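Local coordinates for S-layer domain-containing protein (Ruminiclostridium thermocellum ATCC 27405, PDB 4QVS) that is of unknown function but binds sodium and has a concanavalin A-like lectin/glucanase domain, a family in which many members bind carbohydrates, at residues T5-M10 and D62-T67; Y9-A14 and D56-P61; I87-D92 and N97-L102. All blocks are in the same frame, centred on the assembly; numbering follows the deposited sequence.

Interaction 1 (T5-M10 and D62-T67). With NA (sodium ion), chain C.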
# COMPACT_ATOMS: atom_id res chain seq x y z
N THR A 5 7.59 -28.99 -14.07
CA THR A 5 7.20 -29.17 -12.67
C THR A 5 6.17 -28.08 -12.35
O THR A 5 5.84 -27.26 -13.22
CB THR A 5 8.38 -29.13 -11.67
OG1 THR A 5 9.09 -27.90 -11.81
CG2 THR A 5 9.35 -30.28 -11.91
N GLY A 6 5.63 -28.11 -11.14
CA GLY A 6 4.64 -27.11 -10.74
C GLY A 6 3.23 -27.43 -11.18
O GLY A 6 2.96 -28.45 -11.81
N ALA A 7 2.32 -26.52 -10.83
CA ALA A 7 0.92 -26.66 -11.12
C ALA A 7 0.27 -25.37 -11.62
O ALA A 7 0.77 -24.24 -11.40
CB ALA A 7 0.21 -27.14 -9.88
N TRP A 8 -0.89 -25.55 -12.24
CA TRP A 8 -1.72 -24.47 -12.74
C TRP A 8 -3.20 -24.83 -12.73
O TRP A 8 -3.66 -25.61 -13.56
CB TRP A 8 -1.27 -24.10 -14.16
CG TRP A 8 -1.99 -22.96 -14.76
CD1 TRP A 8 -2.84 -22.11 -14.13
CD2 TRP A 8 -1.81 -22.43 -16.10
NE1 TRP A 8 -3.25 -21.11 -15.03
CE2 TRP A 8 -2.64 -21.30 -16.23
CE3 TRP A 8 -1.06 -22.85 -17.21
CZ2 TRP A 8 -2.71 -20.54 -17.44
CZ3 TRP A 8 -1.14 -22.09 -18.41
CH2 TRP A 8 -1.96 -20.96 -18.50
N TYR A 9 -3.95 -24.22 -11.82
CA TYR A 9 -5.40 -24.39 -11.73
C TYR A 9 -6.08 -23.19 -12.40
O TYR A 9 -6.00 -22.06 -11.93
CB TYR A 9 -5.83 -24.56 -10.28
CG TYR A 9 -5.25 -25.85 -9.71
CD1 TYR A 9 -5.81 -27.10 -10.05
CD2 TYR A 9 -4.11 -25.83 -8.95
CE1 TYR A 9 -5.25 -28.30 -9.61
CE2 TYR A 9 -3.57 -27.03 -8.46
CZ TYR A 9 -4.14 -28.25 -8.81
OH TYR A 9 -3.57 -29.41 -8.33
N MSE A 10 -6.75 -23.48 -13.51
CA MSE A 10 -7.44 -22.47 -14.30
C MSE A 10 -8.86 -22.40 -13.86
O MSE A 10 -9.56 -21.47 -14.21
CB MSE A 10 -7.38 -22.85 -15.77
CG MSE A 10 -5.96 -22.85 -16.31
SE MSE A 10 -6.13 -23.24 -18.24
CE MSE A 10 -6.71 -21.40 -18.66
N ASP A 62 -2.28 -33.08 -1.57
CA ASP A 62 -1.17 -33.14 -0.63
C ASP A 62 0.15 -33.08 -1.36
O ASP A 62 0.26 -33.65 -2.43
CB ASP A 62 -1.19 -34.48 0.17
CG ASP A 62 -2.47 -34.71 0.95
OD1 ASP A 62 -3.35 -33.82 1.02
OD2 ASP A 62 -2.62 -35.84 1.52
N GLY A 63 1.15 -32.45 -0.77
CA GLY A 63 2.51 -32.41 -1.34
C GLY A 63 2.78 -31.34 -2.40
O GLY A 63 3.90 -31.09 -2.78
N ILE A 64 1.76 -30.65 -2.83
CA ILE A 64 1.95 -29.75 -3.94
C ILE A 64 3.08 -28.72 -3.77
O ILE A 64 3.76 -28.45 -4.75
CB ILE A 64 0.60 -29.16 -4.40
CG1 ILE A 64 0.80 -28.53 -5.79
CG2 ILE A 64 -0.01 -28.21 -3.36
CD1 ILE A 64 -0.52 -28.22 -6.46
N ALA A 65 3.35 -28.26 -2.54
CA ALA A 65 4.42 -27.28 -2.28
C ALA A 65 5.55 -27.65 -1.31
O ALA A 65 6.52 -26.89 -1.21
CB ALA A 65 3.82 -25.95 -1.84
N GLY A 66 5.48 -28.79 -0.65
CA GLY A 66 6.49 -29.13 0.37
C GLY A 66 7.77 -29.83 -0.05
O GLY A 66 8.47 -30.40 0.80
N THR A 67 8.11 -29.80 -1.33
CA THR A 67 9.32 -30.47 -1.77
C THR A 67 10.29 -29.52 -2.45
O THR A 67 11.22 -29.95 -3.11
CB THR A 67 8.96 -31.63 -2.74
OG1 THR A 67 10.09 -32.51 -2.86
CG2 THR A 67 8.55 -31.13 -4.11
NA NA C . -10.07 -19.42 -15.10
O HOH W 1 -8.34 -19.49 -16.13
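Strand 7-9, near the N terminus, faces the loop that follows strand 57-60 through Ala-7 and Tyr-9, and Ile-64 reaches out of the loop to meet both. The strand also pairs antiparallel with a strand of the second subunit, so one half of the contact belongs to a sheet that runs on across the subunit interface. Everything converges on one methyl group. With CG1 swung opposite the backbone N (chi1 -165°), the Ile-64 chain runs nearly straight on to CD1, which is thereby carried to the strand. There CD1 lies 3.7 Å from Ala-7 CB and 3.8 Å from Tyr-9 CE2. It sits in the plane of the Tyr-9 ring, at the rim near the hydroxyl, and the two side chains arrive from opposite directions. The phenol oxygen of Tyr-9, 3.8 Å from Ile-64 CD1, has its polar partner elsewhere, in a hydrogen bond with the carbonyl O of Gly-30. Ile-64 also packs on Ile-206 of the second subunit. With no hydrogen bond joining them, the two segments are held here by apolar packing at a buried spot, and the Gly-30 bond probably helps to hold the tyrosine edge where the methyl meets it.

Interaction 2 (Y9-A14 and D56-P61). With NA (sodium ion), chain C.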
# COMPACT_ATOMS: atom_id res chain seq x y z
N TYR A 9 -3.95 -24.22 -11.82
CA TYR A 9 -5.40 -24.39 -11.73
C TYR A 9 -6.08 -23.19 -12.40
O TYR A 9 -6.00 -22.06 -11.93
CB TYR A 9 -5.83 -24.56 -10.28
CG TYR A 9 -5.25 -25.85 -9.71
CD1 TYR A 9 -5.81 -27.10 -10.05
CD2 TYR A 9 -4.11 -25.83 -8.95
CE1 TYR A 9 -5.25 -28.30 -9.61
CE2 TYR A 9 -3.57 -27.03 -8.46
CZ TYR A 9 -4.14 -28.25 -8.81
OH TYR A 9 -3.57 -29.41 -8.33
N MSE A 10 -6.75 -23.48 -13.51
CA MSE A 10 -7.44 -22.47 -14.30
C MSE A 10 -8.86 -22.40 -13.86
O MSE A 10 -9.56 -21.47 -14.21
CB MSE A 10 -7.38 -22.85 -15.77
CG MSE A 10 -5.96 -22.85 -16.31
SE MSE A 10 -6.13 -23.24 -18.24
CE MSE A 10 -6.71 -21.40 -18.66
N PHE A 11 -9.32 -23.42 -13.14
CA PHE A 11 -10.67 -23.44 -12.61
C PHE A 11 -11.77 -23.09 -13.63
O PHE A 11 -12.74 -22.39 -13.27
CB PHE A 11 -10.79 -22.48 -11.41
CG PHE A 11 -9.89 -22.81 -10.26
CD1 PHE A 11 -10.04 -24.03 -9.55
CD2 PHE A 11 -8.95 -21.91 -9.80
CE1 PHE A 11 -9.23 -24.30 -8.47
CE2 PHE A 11 -8.14 -22.20 -8.70
CZ PHE A 11 -8.28 -23.42 -8.05
N ASP A 12 -11.64 -23.57 -14.87
CA ASP A 12 -12.62 -23.29 -15.92
C ASP A 12 -13.76 -24.29 -16.03
O ASP A 12 -14.87 -23.91 -16.37
CB ASP A 12 -11.94 -23.16 -17.29
CG ASP A 12 -11.07 -21.91 -17.38
OD1 ASP A 12 -11.33 -20.95 -16.61
OD2 ASP A 12 -10.12 -21.90 -18.18
N GLU A 13 -13.51 -25.55 -15.72
CA GLU A 13 -14.52 -26.57 -15.91
C GLU A 13 -14.16 -27.82 -15.15
O GLU A 13 -13.03 -28.29 -15.24
CB GLU A 13 -14.57 -26.89 -17.39
CG GLU A 13 -15.75 -27.73 -17.81
CD GLU A 13 -15.77 -27.92 -19.31
OE1 GLU A 13 -14.76 -28.41 -19.84
OE2 GLU A 13 -16.79 -27.57 -19.96
N ALA A 14 -15.13 -28.37 -14.42
CA ALA A 14 -14.93 -29.57 -13.62
C ALA A 14 -14.52 -30.72 -14.50
O ALA A 14 -14.90 -30.79 -15.67
CB ALA A 14 -16.21 -29.93 -12.87
N ASP A 56 -16.77 -21.76 2.28
CA ASP A 56 -16.25 -22.25 1.02
C ASP A 56 -14.75 -22.19 0.95
O ASP A 56 -14.14 -21.24 1.42
CB ASP A 56 -16.76 -21.35 -0.15
CG ASP A 56 -18.23 -21.48 -0.37
OD1 ASP A 56 -18.89 -22.32 0.31
OD2 ASP A 56 -18.73 -20.74 -1.23
N TYR A 57 -14.15 -23.17 0.27
CA TYR A 57 -12.69 -23.22 0.08
C TYR A 57 -12.27 -24.20 -1.00
O TYR A 57 -13.08 -24.91 -1.54
CB TYR A 57 -11.98 -23.63 1.40
CG TYR A 57 -12.35 -25.04 1.81
CD1 TYR A 57 -13.56 -25.28 2.43
CD2 TYR A 57 -11.49 -26.12 1.61
CE1 TYR A 57 -13.91 -26.57 2.84
CE2 TYR A 57 -11.86 -27.43 2.04
CZ TYR A 57 -13.09 -27.62 2.63
OH TYR A 57 -13.57 -28.86 3.04
N VAL A 58 -10.97 -24.29 -1.23
CA VAL A 58 -10.46 -25.21 -2.20
C VAL A 58 -9.41 -26.06 -1.52
O VAL A 58 -8.53 -25.52 -0.87
CB VAL A 58 -9.80 -24.45 -3.38
CG1 VAL A 58 -9.25 -25.43 -4.40
CG2 VAL A 58 -10.83 -23.51 -4.02
N ALA A 59 -9.51 -27.38 -1.72
CA ALA A 59 -8.52 -28.28 -1.20
C ALA A 59 -7.59 -28.58 -2.36
O ALA A 59 -8.04 -28.93 -3.46
CB ALA A 59 -9.14 -29.60 -0.68
N LEU A 60 -6.29 -28.45 -2.12
CA LEU A 60 -5.29 -28.75 -3.12
C LEU A 60 -4.77 -30.13 -2.76
O LEU A 60 -4.91 -30.56 -1.61
CB LEU A 60 -4.16 -27.74 -3.07
CG LEU A 60 -4.57 -26.30 -3.46
CD1 LEU A 60 -3.46 -25.33 -3.14
CD2 LEU A 60 -4.87 -26.23 -4.94
N PRO A 61 -4.16 -30.82 -3.71
CA PRO A 61 -3.68 -32.19 -3.33
C PRO A 61 -2.44 -32.10 -2.45
O PRO A 61 -1.66 -31.12 -2.55
CB PRO A 61 -3.36 -32.84 -4.68
CG PRO A 61 -3.23 -31.69 -5.66
CD PRO A 61 -4.07 -30.55 -5.15
NA NA C . -10.07 -19.42 -15.10
O HOH W 1 -8.34 -19.49 -16.13
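The carbonyl O of Met-10, a selenomethionine that stands in sequence between Tyr-9 and Phe-11, is bound to the sodium ion at 2.3 Å; those two aromatic residues reach across to strand 57-60 and Pro-61. Asp-12 adds a second ligand from the same turn: its OD1 is 2.5 Å from the sodium, whereas OD2 stands 4.0 Å from the ion, so the carboxylate binds through one oxygen. Phe-11, between the two ligands in sequence, has a left-handed backbone conformation (phi 49°, psi 40°), which bends the chain around the ion. The carbonyl oxygens of Asn-45 and Asn-47, a water and Asp-202 of the second subunit also belong to the coordination, making this an intersubunit metal site. The rings of Phe-11 and Tyr-9 pack against strand 57-60, an outermost strand within this chain of the small antiparallel sheet 21-22, 32-35 and 57-60. Phe-11 reaches Val-58 through CE1, 4.2 Å from CG1 of the valine, while one face of its ring lies over Tyr-9 CB, towards the rim. The Tyr-9 ring extends further along the strand. Its CE2 meets Leu-60 CD2 at 3.8 Å, the leucine chain passing at a slant, and its OH abuts the Pro-61 ring, 3.4 Å from CD and 3.5 Å from CG of that proline, while that OH is hydrogen-bonded to Gly-30 O. Leu-60 carries CG anti to its carbonyl carbon (chi1 -66°), which brings the CD2 branch near the tyrosine. Phe-11 also touches Val-49 of strand 47-52 and Phe-204 of the second subunit.

Interaction 3 (I87-D92 and N97-L102)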
# COMPACT_ATOMS: atom_id res chain seq x y z
N ILE A 87 -5.83 -16.63 2.72
CA ILE A 87 -5.90 -16.73 1.28
C ILE A 87 -5.42 -18.12 0.87
O ILE A 87 -6.08 -18.79 0.08
CB ILE A 87 -5.06 -15.63 0.59
CG1 ILE A 87 -5.61 -14.24 0.94
CG2 ILE A 87 -5.11 -15.86 -0.90
CD1 ILE A 87 -4.79 -13.08 0.41
N PHE A 88 -4.25 -18.52 1.36
CA PHE A 88 -3.76 -19.89 1.18
C PHE A 88 -3.01 -20.37 2.44
O PHE A 88 -2.51 -19.57 3.26
CB PHE A 88 -2.94 -20.14 -0.11
CG PHE A 88 -1.57 -19.53 -0.14
CD1 PHE A 88 -0.56 -19.96 0.70
CD2 PHE A 88 -1.26 -18.54 -1.09
CE1 PHE A 88 0.69 -19.40 0.67
CE2 PHE A 88 -0.00 -18.02 -1.15
CZ PHE A 88 0.98 -18.43 -0.28
N ASP A 89 -2.89 -21.67 2.57
CA ASP A 89 -2.24 -22.26 3.76
C ASP A 89 -1.78 -23.63 3.36
O ASP A 89 -2.53 -24.40 2.81
CB ASP A 89 -3.22 -22.21 4.92
CG ASP A 89 -2.74 -22.92 6.16
OD1 ASP A 89 -1.55 -23.07 6.40
OD2 ASP A 89 -3.62 -23.21 6.97
N PHE A 90 -0.47 -23.83 3.51
CA PHE A 90 0.18 -25.07 3.23
C PHE A 90 0.83 -25.39 4.56
O PHE A 90 1.64 -24.62 5.09
CB PHE A 90 1.22 -24.97 2.12
CG PHE A 90 0.63 -24.58 0.79
CD1 PHE A 90 0.10 -25.52 -0.06
CD2 PHE A 90 0.58 -23.24 0.41
CE1 PHE A 90 -0.44 -25.15 -1.30
CE2 PHE A 90 0.05 -22.86 -0.83
CZ PHE A 90 -0.47 -23.81 -1.67
N PHE A 91 0.46 -26.53 5.11
CA PHE A 91 0.86 -26.88 6.48
C PHE A 91 1.18 -28.37 6.64
O PHE A 91 0.69 -29.20 5.90
CB PHE A 91 -0.29 -26.45 7.42
CG PHE A 91 -1.64 -27.10 7.11
CD1 PHE A 91 -2.46 -26.60 6.12
CD2 PHE A 91 -2.08 -28.19 7.85
CE1 PHE A 91 -3.67 -27.18 5.83
CE2 PHE A 91 -3.31 -28.80 7.57
CZ PHE A 91 -4.11 -28.29 6.57
N ASP A 92 2.06 -28.67 7.58
CA ASP A 92 2.50 -30.03 7.91
C ASP A 92 1.28 -30.85 8.30
O ASP A 92 0.50 -30.40 9.14
CB ASP A 92 3.49 -29.95 9.09
CG ASP A 92 3.90 -31.33 9.66
OD1 ASP A 92 3.88 -32.33 8.95
OD2 ASP A 92 4.25 -31.41 10.85
N ASN A 97 1.94 -26.51 13.85
CA ASN A 97 2.83 -25.35 14.09
C ASN A 97 3.97 -25.18 13.07
O ASN A 97 4.93 -24.45 13.32
CB ASN A 97 3.36 -25.42 15.54
CG ASN A 97 4.24 -26.64 15.79
OD1 ASN A 97 4.14 -27.68 15.14
ND2 ASN A 97 5.12 -26.51 16.74
N LYS A 98 3.82 -25.85 11.93
CA LYS A 98 4.76 -25.90 10.84
C LYS A 98 3.95 -25.62 9.58
O LYS A 98 3.22 -26.49 9.08
CB LYS A 98 5.43 -27.26 10.74
CG LYS A 98 6.52 -27.52 11.77
CD LYS A 98 7.32 -28.77 11.37
CE LYS A 98 8.41 -29.12 12.36
NZ LYS A 98 7.88 -29.53 13.69
N TYR A 99 4.05 -24.40 9.07
CA TYR A 99 3.20 -24.02 7.96
C TYR A 99 3.64 -22.72 7.32
O TYR A 99 4.51 -22.04 7.87
CB TYR A 99 1.75 -23.81 8.47
CG TYR A 99 1.54 -22.70 9.52
CD1 TYR A 99 1.31 -21.36 9.14
CD2 TYR A 99 1.50 -23.00 10.88
CE1 TYR A 99 1.10 -20.37 10.09
CE2 TYR A 99 1.29 -22.04 11.83
CZ TYR A 99 1.09 -20.72 11.44
OH TYR A 99 0.87 -19.79 12.40
N MSE A 100 3.03 -22.40 6.17
CA MSE A 100 3.22 -21.10 5.53
C MSE A 100 1.84 -20.75 5.05
O MSE A 100 1.10 -21.60 4.58
CB MSE A 100 4.40 -21.05 4.58
CG MSE A 100 4.08 -21.58 3.20
SE MSE A 100 5.76 -22.03 2.30
CE MSE A 100 4.62 -22.36 0.79
N ARG A 101 1.46 -19.49 5.26
CA ARG A 101 0.12 -19.03 5.02
C ARG A 101 0.06 -17.56 4.51
O ARG A 101 0.71 -16.69 5.07
CB ARG A 101 -0.53 -19.10 6.36
CG ARG A 101 -2.00 -18.77 6.41
CD ARG A 101 -2.57 -19.20 7.75
NE ARG A 101 -1.95 -18.51 8.91
CZ ARG A 101 -2.45 -18.53 10.14
NH1 ARG A 101 -3.55 -19.21 10.41
NH2 ARG A 101 -1.84 -17.87 11.13
N LEU A 102 -0.73 -17.30 3.49
CA LEU A 102 -0.83 -15.92 2.96
C LEU A 102 -2.18 -15.46 3.44
O LEU A 102 -3.15 -16.20 3.31
CB LEU A 102 -0.77 -15.83 1.44
CG LEU A 102 -0.92 -14.41 0.84
CD1 LEU A 102 0.32 -13.58 1.06
CD2 LEU A 102 -1.19 -14.49 -0.64
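Leu-102 lays its CB over one face of the Phe-88 ring, 3.6 Å from the centroid and 17° off the normal, in a CH-pi contact. Phe-88 sets CG between its backbone N and carbonyl carbon (chi1 71°), which tips the ring across the neighbouring strand. On the same face of the sheet, Met-100, a selenomethionine, brings its CE to 4.2 Å from Phe-90 CD2, approaching that ring obliquely, while the rim of the Phe-90 ring receives Phe-88 CE1. The other face carries Asp-89, Phe-91, Tyr-99 and Arg-101. Here Phe-91 and Tyr-99 touch at their CB atoms, 3.5 Å apart, and their rings diverge. Asp-89 CB packs on Arg-101 CG at 3.9 Å, but the charged ends look elsewhere: Asp-89 hydrogen-bonds His-183 of the second subunit, and Arg-101 makes salt bridges with Glu-122 and with Asp-190 of the second subunit. Tyr-99 OH shares Glu-122 with the arginine. Between the faces the backbones run antiparallel, Phe-90 and Met-100 forming a hydrogen-bonded pair, 2.9 Å from Phe-90 N to Met-100 O and 2.8 Å from Met-100 N to Phe-90 O. At the far end Leu-102 O accepts from both Ile-87 N (2.8 Å) and Phe-88 N (3.2 Å), a classic beta bulge in an antiparallel beta hairpin whose first strand also pairs with the second subunit.

How the interactions relate
Starting from the N terminus, strand 7-9 and the turn after it supply the first halves of interactions 1 and 2, which overlap at Tyr-9 and Met-10. Interaction 2 closes a loop back to strand 57-60, and it nests inside interaction 1, whose partner, 62-67, comes just after that strand. Interaction 3 follows in series as a short local closure, the hairpin of strands 85-91 and 99-104. Phe-90 of this hairpin joins the three: Ile-64 of interaction 1 and Leu-60 of interaction 2 both pack against it. The N-terminal strand, the small sheet and the hairpin sheet are thus tied together, and each contact also touches the second subunit.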